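Long-range contacts in polysaccharide Lyase Family 6 (Bacteroides cellulosilyticus, PDB 6QPS), which probably cleaves alginate with specificity for mannuronic acid, as a calcium-binding lyase of polysaccharide lyase family 6: residues I112-I117 with E151-W156; V276-T281 with T301-Y306; A291-I296 with N305-V310. One frame throughout, in Å; residues are numbered along the deposited sequence. Where two conformers were deposited one is given.

Overall arrangement
All three contacts belong to one right-handed parallel beta-helix, whose successive coils are laid side by side, and together they sample the ways in which such a solenoid holds together. Contact 1 comes first along the chain and is complete before the others begin; its centre lies about 32 Å from that of contact 2 and about 30 Å from that of contact 3, on the opposite side of the chain's centre. Contacts 2 and 3, with centres about 9 Å apart, share strand 301-308, Asn305 taking part in both. Contacts 1 and 2 join neighbouring coils, pairing strands 115-118 with 155-159 and 276-283 with 301-308; contact 3 packs the interior, its Ile293 touching Ile277 and Val302 of contact 2.

Contact 1: I112-I117 with E151-W156; sequences IGHDMI and EGDEYW
His114 brings a corner of its imidazole down on the ring of Tyr155: CE1 sits over the ring centre, 3.4 Å from Tyr155 CD1, in a tilted edge-to-face pair with planes 54° apart. The two nitrogens flanking that carbon are both engaged. ND1 donates in its own ring plane to Asp115 OD1 at 2.7 Å, reaching the carboxylate from above its plane, while NE2 meets a water at 2.8 Å that also binds Asp153 OD2 and Tyr155 OH. With CG anti to the backbone N (chi1 -171°), the imidazole of His114 is carried across to segment 151-156. Replacing His114 by an alanine would probably uncover this face of Tyr155, leave Asp115 OD1 without its N-H partner and deprive the shared water of one of its hydrogen-bond partners. Beneath these side chains runs the parallel pairing by which adjacent coils of a beta-helix join: Tyr155 N donates to His114 O at 2.8 Å and Met116 N to Tyr155 O at 3.0 Å, the latter almost straight at 177°. Where both backbones turn a corner, Ile117 N still reaches Trp156 O, but at a more bent angle. Inside that corner the Met116 methyl packs over a face of the Trp156 indole, CE 4.3 Å from CD1, and SD stands obliquely above the five-membered ring in a Met-aromatic contact. Farther out, Cys140 O accepts from the indole N-H and Arg216 binds the Tyr155 hydroxyl. The Tyr155 side chain is about 6 Å from that of the calcium ligand Glu213.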
# COMPACT_ATOMS: atom_id res chain seq x y z
N ILE A 112 19.60 2.95 12.24
CA ILE A 112 20.84 3.69 12.43
C ILE A 112 20.93 4.83 11.43
O ILE A 112 21.21 5.98 11.79
CB ILE A 112 22.06 2.75 12.38
CG1 ILE A 112 22.12 1.94 13.69
CG2 ILE A 112 23.35 3.57 12.19
CD1 ILE A 112 23.17 0.85 13.68
N GLY A 113 20.68 4.53 10.16
CA GLY A 113 20.59 5.56 9.15
C GLY A 113 19.20 5.68 8.56
O GLY A 113 18.25 6.02 9.27
N HIS A 114 19.07 5.41 7.26
CA HIS A 114 17.81 5.62 6.54
C HIS A 114 16.89 4.42 6.57
O HIS A 114 15.68 4.60 6.48
CB HIS A 114 18.13 5.96 5.07
CG HIS A 114 16.94 6.42 4.27
ND1 HIS A 114 16.11 5.55 3.59
CD2 HIS A 114 16.45 7.66 4.04
CE1 HIS A 114 15.16 6.24 2.99
NE2 HIS A 114 15.35 7.52 3.24
N ASP A 115 17.42 3.20 6.69
CA ASP A 115 16.66 1.98 6.42
C ASP A 115 16.81 1.01 7.58
O ASP A 115 17.90 0.50 7.84
CB ASP A 115 17.13 1.34 5.11
CG ASP A 115 17.14 2.32 3.96
OD1 ASP A 115 16.06 2.86 3.66
OD2 ASP A 115 18.23 2.59 3.40
N MET A 116 15.70 0.70 8.27
CA MET A 116 15.78 -0.17 9.43
C MET A 116 15.99 -1.62 9.03
O MET A 116 16.91 -2.28 9.53
CB MET A 116 14.55 -0.01 10.31
CG MET A 116 14.71 -0.67 11.68
SD MET A 116 13.33 -0.40 12.82
CE MET A 116 12.10 -1.49 12.12
N ILE A 117 15.14 -2.14 8.14
CA ILE A 117 15.19 -3.52 7.64
C ILE A 117 15.20 -3.43 6.11
O ILE A 117 14.29 -2.83 5.51
CB ILE A 117 13.98 -4.36 8.11
CG1 ILE A 117 13.90 -4.39 9.63
CG2 ILE A 117 14.04 -5.77 7.51
CD1 ILE A 117 12.63 -5.08 10.16
N GLU A 151 12.48 16.87 9.71
CA GLU A 151 13.21 16.62 10.94
C GLU A 151 13.80 15.22 11.02
O GLU A 151 14.22 14.80 12.11
CB GLU A 151 12.30 16.86 12.14
CG GLU A 151 12.04 18.33 12.40
CD GLU A 151 11.20 18.54 13.63
OE1 GLU A 151 10.65 17.55 14.14
OE2 GLU A 151 11.06 19.70 14.07
N GLY A 152 13.83 14.49 9.93
CA GLY A 152 14.40 13.15 9.92
C GLY A 152 13.54 12.19 9.13
O GLY A 152 12.32 12.32 9.06
N ASP A 153 14.20 11.21 8.52
CA ASP A 153 13.55 10.28 7.61
C ASP A 153 14.10 8.89 7.86
O ASP A 153 15.32 8.70 7.89
CB ASP A 153 13.89 10.69 6.17
CG ASP A 153 12.76 10.49 5.21
OD1 ASP A 153 11.66 10.07 5.63
OD2 ASP A 153 12.97 10.77 4.01
N GLU A 154 13.21 7.92 8.03
CA GLU A 154 13.65 6.53 8.13
C GLU A 154 12.55 5.63 7.59
O GLU A 154 11.36 5.91 7.77
CB GLU A 154 14.05 6.11 9.56
CG GLU A 154 12.96 6.23 10.61
CD GLU A 154 13.45 6.07 12.05
OE1 GLU A 154 14.66 5.82 12.28
OE2 GLU A 154 12.60 6.19 12.96
N TYR A 155 12.95 4.58 6.87
CA TYR A 155 12.01 3.65 6.26
C TYR A 155 12.05 2.34 7.03
O TYR A 155 13.14 1.82 7.31
CB TYR A 155 12.38 3.38 4.79
CG TYR A 155 12.17 4.49 3.78
CD1 TYR A 155 11.96 5.81 4.16
CD2 TYR A 155 12.20 4.20 2.42
CE1 TYR A 155 11.76 6.81 3.21
CE2 TYR A 155 12.02 5.17 1.48
CZ TYR A 155 11.82 6.49 1.85
OH TYR A 155 11.67 7.47 0.90
N TRP A 156 10.89 1.74 7.31
CA TRP A 156 10.88 0.53 8.14
C TRP A 156 11.36 -0.71 7.37
O TRP A 156 12.29 -1.39 7.81
CB TRP A 156 9.50 0.32 8.78
CG TRP A 156 9.31 1.19 10.02
CD1 TRP A 156 10.22 2.06 10.57
CD2 TRP A 156 8.14 1.26 10.85
NE1 TRP A 156 9.68 2.68 11.67
CE2 TRP A 156 8.42 2.18 11.88
CE3 TRP A 156 6.89 0.64 10.82
CZ2 TRP A 156 7.49 2.48 12.87
CZ3 TRP A 156 5.98 0.92 11.83
CH2 TRP A 156 6.28 1.83 12.82
O HOH W 1 13.68 9.36 1.85
O HOH W 2 14.03 -0.08 5.32

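Contact 2: V276-T281 with T301-Y306; sequences VIESNT and TVYDNY
The carboxamides of Asn280 and Asn305 lie side by side in practically one plane, 1° apart, so that they meet through their rims and not their faces. Asn280 ND2 donates within its own amide plane to Asn305 OD1 at 3.0 Å. Asn305 ND2 in turn donates to Ile277 O at 3.0 Å, again within its own plane, although it approaches that carbonyl from above. A second N-H, that of the Asn280 backbone, reaches Asn305 OD1 at 2.9 Å from outside the amide plane. A further flat group, the Tyr303 ring, carries Asp304 CB over the centre of one face and has Glu278 CG at its edge, 4.4 Å from CD2.

Both asparagines set CG anti to the carbonyl carbon (chi1 -61° in Asn280, -57° in Asn305), and this common torsion lets the second amide repeat the pose of the first. Each follows a residue in the left-handed helical region, Ser279 or Asp304, where the chain bends between two short runs of parallel strand. There Ser279 OG donates to the anti lone pair of Asp304 OD2 at 2.6 Å. On either side of the bend the backbones pair in regular parallel fashion, with Ile277 N on Thr301 O at 2.9 Å and Tyr306 N on Asn280 O at 2.9 Å.

This is the row of hydrogen-bonded asparagines, one per coil, known from parallel beta-helices, continued by Asn258 on one side and Asn350 on the other. Since Asn305 OD1 takes two N-H groups while ND2 meets a carbonyl, turning the buried amide over would set donor against donor at Asn280 and acceptor against acceptor at Ile277 O, which probably fixes its orientation; its polar atoms are satisfied within the coil-to-coil chain of bonds.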
# COMPACT_ATOMS: atom_id res chain seq x y z
N VAL A 276 -3.57 -2.83 -12.09
CA VAL A 276 -4.82 -3.57 -12.02
C VAL A 276 -5.36 -3.45 -10.59
O VAL A 276 -4.69 -3.88 -9.64
CB VAL A 276 -4.62 -5.02 -12.48
CG1 VAL A 276 -5.92 -5.82 -12.32
CG2 VAL A 276 -4.12 -5.09 -13.94
N ILE A 277 -6.54 -2.86 -10.45
CA ILE A 277 -7.12 -2.45 -9.16
C ILE A 277 -8.46 -3.17 -9.04
O ILE A 277 -9.46 -2.72 -9.63
CB ILE A 277 -7.30 -0.93 -9.10
CG1 ILE A 277 -6.05 -0.16 -9.59
CG2 ILE A 277 -7.66 -0.50 -7.71
CD1 ILE A 277 -4.80 -0.39 -8.79
N GLU A 278 -8.51 -4.25 -8.26
CA GLU A 278 -9.66 -5.16 -8.23
C GLU A 278 -10.20 -5.36 -6.82
O GLU A 278 -9.48 -5.79 -5.92
CB GLU A 278 -9.26 -6.55 -8.79
CG GLU A 278 -9.01 -6.59 -10.30
CD GLU A 278 -8.36 -7.88 -10.76
OE1 GLU A 278 -7.64 -8.52 -9.97
OE2 GLU A 278 -8.54 -8.26 -11.95
N SER A 279 -11.48 -5.11 -6.65
CA SER A 279 -12.25 -5.60 -5.50
C SER A 279 -11.76 -5.06 -4.17
O SER A 279 -11.90 -5.73 -3.15
CB SER A 279 -12.32 -7.13 -5.45
OG SER A 279 -12.81 -7.69 -6.67
N ASN A 280 -11.20 -3.85 -4.16
CA ASN A 280 -10.86 -3.18 -2.91
C ASN A 280 -12.09 -2.54 -2.30
O ASN A 280 -13.08 -2.28 -2.99
CB ASN A 280 -9.77 -2.13 -3.15
CG ASN A 280 -8.49 -2.75 -3.71
OD1 ASN A 280 -7.69 -3.32 -2.98
ND2 ASN A 280 -8.33 -2.69 -5.02
N THR A 281 -12.03 -2.26 -0.99
CA THR A 281 -13.14 -1.71 -0.23
C THR A 281 -12.63 -0.56 0.64
O THR A 281 -11.60 -0.70 1.32
CB THR A 281 -13.77 -2.81 0.64
OG1 THR A 281 -14.10 -3.95 -0.17
CG2 THR A 281 -15.05 -2.31 1.33
N THR A 301 -6.78 -0.92 -15.23
CA THR A 301 -8.09 -1.57 -15.18
C THR A 301 -8.58 -1.52 -13.73
O THR A 301 -7.89 -2.00 -12.83
CB THR A 301 -8.01 -2.99 -15.72
OG1 THR A 301 -7.50 -2.96 -17.07
CG2 THR A 301 -9.39 -3.63 -15.75
N VAL A 302 -9.75 -0.92 -13.52
CA VAL A 302 -10.28 -0.59 -12.19
C VAL A 302 -11.67 -1.22 -12.09
O VAL A 302 -12.64 -0.70 -12.67
CB VAL A 302 -10.34 0.92 -11.99
CG1 VAL A 302 -10.88 1.27 -10.63
CG2 VAL A 302 -8.98 1.58 -12.24
N TYR A 303 -11.77 -2.35 -11.38
CA TYR A 303 -12.94 -3.22 -11.40
C TYR A 303 -13.38 -3.64 -10.00
O TYR A 303 -12.55 -4.08 -9.20
CB TYR A 303 -12.58 -4.47 -12.22
CG TYR A 303 -13.55 -5.62 -12.15
CD1 TYR A 303 -14.84 -5.46 -12.60
CD2 TYR A 303 -13.16 -6.88 -11.65
CE1 TYR A 303 -15.75 -6.49 -12.54
CE2 TYR A 303 -14.06 -7.93 -11.62
CZ TYR A 303 -15.35 -7.73 -12.06
OH TYR A 303 -16.28 -8.75 -12.03
N ASP A 304 -14.69 -3.59 -9.74
CA ASP A 304 -15.29 -4.20 -8.54
C ASP A 304 -14.87 -3.55 -7.23
O ASP A 304 -14.96 -4.19 -6.18
CB ASP A 304 -15.06 -5.73 -8.54
CG ASP A 304 -15.95 -6.49 -7.56
OD1 ASP A 304 -17.16 -6.17 -7.52
OD2 ASP A 304 -15.42 -7.40 -6.88
N ASN A 305 -14.43 -2.29 -7.24
CA ASN A 305 -14.08 -1.60 -6.01
C ASN A 305 -15.32 -0.95 -5.41
O ASN A 305 -16.23 -0.53 -6.13
CB ASN A 305 -12.99 -0.56 -6.28
CG ASN A 305 -11.74 -1.19 -6.89
OD1 ASN A 305 -10.92 -1.76 -6.19
ND2 ASN A 305 -11.62 -1.12 -8.23
N TYR A 306 -15.35 -0.88 -4.08
CA TYR A 306 -16.50 -0.39 -3.32
C TYR A 306 -15.99 0.72 -2.40
O TYR A 306 -15.21 0.45 -1.49
CB TYR A 306 -17.11 -1.55 -2.52
CG TYR A 306 -18.48 -1.29 -1.91
CD1 TYR A 306 -18.64 -0.48 -0.80
CD2 TYR A 306 -19.64 -1.89 -2.44
CE1 TYR A 306 -19.88 -0.26 -0.22
CE2 TYR A 306 -20.87 -1.69 -1.86
CZ TYR A 306 -20.99 -0.87 -0.76
OH TYR A 306 -22.25 -0.67 -0.20

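Contact 3: A291-I296 with N305-V310; sequences AGIRII and NYIKDV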
# COMPACT_ATOMS: atom_id res chain seq x y z
N ALA A 291 -10.27 9.06 1.28
CA ALA A 291 -10.36 9.10 -0.17
C ALA A 291 -10.41 7.69 -0.74
O ALA A 291 -10.08 6.70 -0.08
CB ALA A 291 -9.18 9.87 -0.77
N GLY A 292 -10.80 7.62 -2.02
CA GLY A 292 -10.84 6.37 -2.77
C GLY A 292 -9.67 6.23 -3.73
O GLY A 292 -8.52 6.09 -3.26
N ILE A 293 -9.90 6.31 -5.04
CA ILE A 293 -8.91 5.95 -6.06
C ILE A 293 -8.59 7.18 -6.89
O ILE A 293 -9.50 7.84 -7.41
CB ILE A 293 -9.39 4.79 -6.96
CG1 ILE A 293 -9.57 3.54 -6.12
CG2 ILE A 293 -8.40 4.52 -8.08
CD1 ILE A 293 -10.35 2.40 -6.79
N ARG A 294 -7.31 7.51 -7.01
CA ARG A 294 -6.83 8.63 -7.81
C ARG A 294 -6.10 8.10 -9.04
O ARG A 294 -5.14 7.32 -8.90
CB ARG A 294 -5.92 9.54 -6.99
CG ARG A 294 -5.41 10.79 -7.69
CD ARG A 294 -5.32 11.97 -6.73
NE ARG A 294 -4.42 11.79 -5.60
CZ ARG A 294 -3.17 12.26 -5.55
NH1 ARG A 294 -2.65 12.90 -6.58
NH2 ARG A 294 -2.43 12.08 -4.45
N ILE A 295 -6.53 8.55 -10.22
CA ILE A 295 -6.03 8.06 -11.51
C ILE A 295 -5.25 9.16 -12.24
O ILE A 295 -5.81 10.22 -12.56
CB ILE A 295 -7.19 7.55 -12.38
CG1 ILE A 295 -7.92 6.39 -11.71
CG2 ILE A 295 -6.68 7.19 -13.77
CD1 ILE A 295 -7.06 5.16 -11.49
N ILE A 296 -3.96 8.88 -12.48
CA ILE A 296 -3.02 9.59 -13.34
C ILE A 296 -2.41 8.46 -14.20
O ILE A 296 -2.51 7.28 -13.86
CB ILE A 296 -1.95 10.32 -12.49
CG1 ILE A 296 -2.63 11.29 -11.51
CG2 ILE A 296 -0.90 11.08 -13.32
CD1 ILE A 296 -1.82 11.52 -10.26
N ASN A 305 -14.43 -2.29 -7.24
CA ASN A 305 -14.08 -1.60 -6.01
C ASN A 305 -15.32 -0.95 -5.41
O ASN A 305 -16.23 -0.53 -6.13
CB ASN A 305 -12.99 -0.56 -6.28
CG ASN A 305 -11.74 -1.19 -6.89
OD1 ASN A 305 -10.92 -1.76 -6.19
ND2 ASN A 305 -11.62 -1.12 -8.23
N TYR A 306 -15.35 -0.88 -4.08
CA TYR A 306 -16.50 -0.39 -3.32
C TYR A 306 -15.99 0.72 -2.40
O TYR A 306 -15.21 0.45 -1.49
CB TYR A 306 -17.11 -1.55 -2.52
CG TYR A 306 -18.48 -1.29 -1.91
CD1 TYR A 306 -18.64 -0.48 -0.80
CD2 TYR A 306 -19.64 -1.89 -2.44
CE1 TYR A 306 -19.88 -0.26 -0.22
CE2 TYR A 306 -20.87 -1.69 -1.86
CZ TYR A 306 -20.99 -0.87 -0.76
OH TYR A 306 -22.25 -0.67 -0.20
N ILE A 307 -16.42 1.96 -2.67
CA ILE A 307 -15.92 3.16 -1.99
C ILE A 307 -17.09 3.81 -1.26
O ILE A 307 -18.08 4.19 -1.91
CB ILE A 307 -15.30 4.14 -2.99
CG1 ILE A 307 -14.10 3.47 -3.64
CG2 ILE A 307 -14.86 5.39 -2.31
CD1 ILE A 307 -13.68 4.00 -4.99
N LYS A 308 -17.01 3.89 0.07
CA LYS A 308 -18.10 4.37 0.91
C LYS A 308 -17.67 5.50 1.85
O LYS A 308 -16.71 5.36 2.61
CB LYS A 308 -18.67 3.20 1.75
CG LYS A 308 -19.84 3.57 2.65
CD LYS A 308 -20.27 2.43 3.58
CE LYS A 308 -21.59 2.74 4.26
NZ LYS A 308 -21.89 1.76 5.34
N ASP A 309 -18.48 6.57 1.88
CA ASP A 309 -18.38 7.63 2.88
C ASP A 309 -16.96 8.20 2.99
O ASP A 309 -16.46 8.43 4.09
CB ASP A 309 -18.83 7.14 4.27
CG ASP A 309 -20.30 6.77 4.34
OD1 ASP A 309 -21.12 7.24 3.51
OD2 ASP A 309 -20.64 6.01 5.28
N VAL A 310 -16.31 8.44 1.85
CA VAL A 310 -15.01 9.13 1.85
C VAL A 310 -15.26 10.60 1.51
O VAL A 310 -16.13 10.91 0.69
CB VAL A 310 -13.97 8.50 0.91
CG1 VAL A 310 -13.68 7.07 1.35
CG2 VAL A 310 -14.41 8.52 -0.55
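The backbones of 291-296 and 305-310 approach without pairing, Ala291 CA standing 5.1 Å from Val310 CA and the chains diverging from there to 6.1 Å between Gly292 CA and Ile307 CA. They belong to different walls of the parallel beta-helix: strand 291-295 pairs with 266-271 and 313-318, strand 301-308 with 276-283 and 345-353, and what joins them is the apolar filling of the coil between.

Val310 closes one end of the contact. It spreads along the backbone of Ala291, with CB 3.8 Å from Ala291 N and CG1 near the carbonyl, while CG2 comes to 4.0 Å from Gly292 N. Next to it, Ile307 presses its CG2 branch on the bare CA of Gly292 at 4.2 Å. The fit is close, because a beta carbon built on Gly292 would lie only about 3.1 Å from Ile307 CD1.

At the other end Ile293 reaches inward. Its CG1 is anti to the carbonyl carbon (chi1 -63°) and the chain extends beyond it, which brings the terminal methyl against two residues of the facing wall. Phe282 of strand 276-283 packs on both Ile293 and Ile307. The Ile293 methyl meets that of Ile307, CD1 to CD1 at 4.1 Å. With Asn305 the two side chains cross at about a right angle, which sets Ile293 CD1 over the face of the Asn305 amide, 3.9 Å from CG.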